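Local coordinates for probable fumarate reductase Ifc3 (Shewanella frigidimarina, PDB 1QO8), which catalyses the essentially one-way reduction of fumarate to succinate in vitro, using FAD and four covalently bound c-type hemes, at residues A[266-271]-A[295-300]. Residues are numbered along the deposited sequence; the frame is centred on the assembly and turned at random.
Sequences DTRLNS and GYYMIG
Arg-268 reaches from the short strand 267-268 to Tyr-297 and Ile-299, neighbours on one side of strand 295-301. Its chain runs out extended and then turns at the CG-CD bond (chi3 -86°), which brings NH1 round to the phenol oxygen. NH1 donates to Tyr-297 OH at 3.1 Å, the N-H...O angle 158° and the oxygen almost exactly in the guanidinium plane. That plane is tilted 32° from the tyrosine ring, so the two groups meet neither stacked nor at right angles. CD of Arg-268 also lies close, 3.4 Å from Tyr-297 OH, while Ile-299 CD1 comes within 4.2 Å of NH1, adding an apolar neighbour. The same NH1 forms a salt bridge with Glu-120, whose strand 120-122 runs beside 295-301, and this is the stronger polar tie. With an alanine here, the Glu-120 carboxylate would probably lose its positive mate and Tyr-297 OH its direct bond to the 266-271 segment. The contact joins two sheets of the Rossmann-type FAD-binding domain: strand 267-268 borders the parallel five-stranded sheet, whereas 295-301 is an inner strand of the mixed four-stranded one. Leu-269 O accepts a hydrogen bond from Ser-271 OG at 2.7 Å, with the hydroxyl lying above the carbonyl plane. Past the turn at Asn-270, Ser-271 opens strand 271-278 of the mixed sheet and also touches FAD. A water donates to Ser-271 OG (2.7 Å) and is also hydrogen-bonded to Tyr-297 OH (2.8 Å), in the plane of the tyrosine ring, making a second, indirect link between the segments. With CG of Tyr-297 set between the backbone N and carbonyl carbon, the ring extends toward the 266-271 segment, touching Val-289 of strand 284-291.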
loop_
_atom_site.group_PDB
_atom_site.type_symbol
_atom_site.label_atom_id
_atom_site.label_comp_id
_atom_site.label_asym_id
_atom_site.label_seq_id
_atom_site.Cartn_x
_atom_site.Cartn_y
_atom_site.Cartn_z
ATOM N N ASP A 266 1.697 -22.576 -27.400
ATOM C CA ASP A 266 0.718 -21.657 -27.959
ATOM C C ASP A 266 0.148 -20.776 -26.851
ATOM O O ASP A 266 -0.266 -21.349 -25.815
ATOM C CB ASP A 266 -0.349 -22.440 -28.731
ATOM C CG ASP A 266 0.291 -23.066 -29.985
ATOM O OD1 ASP A 266 1.496 -22.795 -30.285
ATOM O OD2 ASP A 266 -0.439 -23.827 -30.664
ATOM N N THR A 267 -0.024 -19.481 -27.007
ATOM C CA THR A 267 -0.753 -18.752 -25.981
ATOM C C THR A 267 -2.244 -19.072 -25.948
ATOM O O THR A 267 -2.922 -19.018 -26.990
ATOM C CB THR A 267 -0.456 -17.264 -26.151
ATOM O OG1 THR A 267 -1.365 -16.413 -25.369
ATOM C CG2 THR A 267 -0.646 -17.069 -27.616
ATOM N N ARG A 268 -2.840 -19.286 -24.778
ATOM C CA ARG A 268 -4.305 -19.323 -24.722
ATOM C C ARG A 268 -4.808 -17.909 -24.501
ATOM O O ARG A 268 -4.672 -17.426 -23.388
ATOM C CB ARG A 268 -4.733 -20.222 -23.578
ATOM C CG ARG A 268 -5.898 -21.126 -23.488
ATOM C CD ARG A 268 -5.826 -22.150 -22.297
ATOM N NE ARG A 268 -5.078 -23.354 -22.657
ATOM C CZ ARG A 268 -5.325 -24.545 -22.023
ATOM N NH1 ARG A 268 -6.224 -24.568 -21.033
ATOM N NH2 ARG A 268 -4.706 -25.668 -22.348
ATOM N N LEU A 269 -5.529 -17.327 -25.417
ATOM C CA LEU A 269 -6.027 -15.982 -25.438
ATOM C C LEU A 269 -7.389 -15.958 -24.790
ATOM O O LEU A 269 -8.043 -16.976 -24.527
ATOM C CB LEU A 269 -6.013 -15.540 -26.914
ATOM C CG LEU A 269 -4.584 -15.399 -27.546
ATOM C CD1 LEU A 269 -4.656 -15.232 -29.050
ATOM C CD2 LEU A 269 -3.851 -14.287 -26.850
ATOM N N ASN A 270 -7.860 -14.747 -24.525
ATOM C CA ASN A 270 -9.149 -14.433 -23.884
ATOM C C ASN A 270 -9.373 -15.404 -22.700
ATOM O O ASN A 270 -10.498 -15.834 -22.446
ATOM C CB ASN A 270 -10.258 -14.476 -24.893
ATOM C CG ASN A 270 -9.912 -13.823 -26.211
ATOM O OD1 ASN A 270 -9.742 -12.576 -26.306
ATOM N ND2 ASN A 270 -9.859 -14.617 -27.318
ATOM N N SER A 271 -8.341 -15.602 -21.891
ATOM C CA SER A 271 -8.310 -16.448 -20.708
ATOM C C SER A 271 -7.725 -15.648 -19.528
ATOM O O SER A 271 -6.505 -15.505 -19.390
ATOM C CB SER A 271 -7.333 -17.616 -21.024
ATOM O OG SER A 271 -7.941 -18.246 -22.157
ATOM N N GLY A 295 -15.732 -20.517 -20.039
ATOM C CA GLY A 295 -16.200 -20.203 -18.691
ATOM C C GLY A 295 -15.069 -20.469 -17.719
ATOM O O GLY A 295 -13.869 -20.492 -18.086
ATOM N N TYR A 296 -15.432 -20.777 -16.483
ATOM C CA TYR A 296 -14.485 -20.905 -15.391
ATOM C C TYR A 296 -14.024 -22.320 -15.265
ATOM O O TYR A 296 -14.872 -23.238 -15.264
ATOM C CB TYR A 296 -15.074 -20.466 -14.060
ATOM C CG TYR A 296 -15.375 -18.977 -13.970
ATOM C CD1 TYR A 296 -16.505 -18.426 -14.564
ATOM C CD2 TYR A 296 -14.512 -18.132 -13.298
ATOM C CE1 TYR A 296 -16.737 -17.074 -14.445
ATOM C CE2 TYR A 296 -14.759 -16.781 -13.167
ATOM C CZ TYR A 296 -15.848 -16.256 -13.754
ATOM O OH TYR A 296 -16.125 -14.922 -13.650
ATOM N N TYR A 297 -12.744 -22.516 -15.085
ATOM C CA TYR A 297 -12.191 -23.861 -14.950
ATOM C C TYR A 297 -10.857 -23.782 -14.224
ATOM O O TYR A 297 -10.278 -22.671 -14.199
ATOM C CB TYR A 297 -11.973 -24.553 -16.266
ATOM C CG TYR A 297 -10.921 -24.030 -17.198
ATOM C CD1 TYR A 297 -11.217 -22.907 -17.975
ATOM C CD2 TYR A 297 -9.686 -24.621 -17.302
ATOM C CE1 TYR A 297 -10.252 -22.395 -18.843
ATOM C CE2 TYR A 297 -8.731 -24.113 -18.164
ATOM C CZ TYR A 297 -9.036 -22.992 -18.933
ATOM O OH TYR A 297 -8.115 -22.506 -19.808
ATOM N N MET A 298 -10.338 -24.884 -13.747
ATOM C CA MET A 298 -9.142 -24.839 -12.929
ATOM C C MET A 298 -8.105 -25.614 -13.738
ATOM O O MET A 298 -8.433 -26.659 -14.274
ATOM C CB MET A 298 -9.212 -25.432 -11.524
ATOM C CG MET A 298 -7.918 -25.726 -10.772
ATOM S SD MET A 298 -8.210 -26.238 -9.029
ATOM C CE MET A 298 -6.560 -26.734 -8.572
ATOM N N ILE A 299 -6.903 -25.040 -13.746
ATOM C CA ILE A 299 -5.728 -25.699 -14.241
ATOM C C ILE A 299 -4.883 -26.045 -13.000
ATOM O O ILE A 299 -4.643 -25.118 -12.263
ATOM C CB ILE A 299 -4.886 -24.786 -15.166
ATOM C CG1 ILE A 299 -5.665 -24.363 -16.409
ATOM C CG2 ILE A 299 -3.561 -25.396 -15.546
ATOM C CD1 ILE A 299 -4.989 -23.239 -17.206
ATOM N N GLY A 300 -4.462 -27.291 -12.822
ATOM C CA GLY A 300 -3.586 -27.571 -11.658
ATOM C C GLY A 300 -2.175 -27.523 -12.223
ATOM O O GLY A 300 -1.932 -27.815 -13.415
HETATM O O HOH W 1 -9.074 -20.684 -21.632
#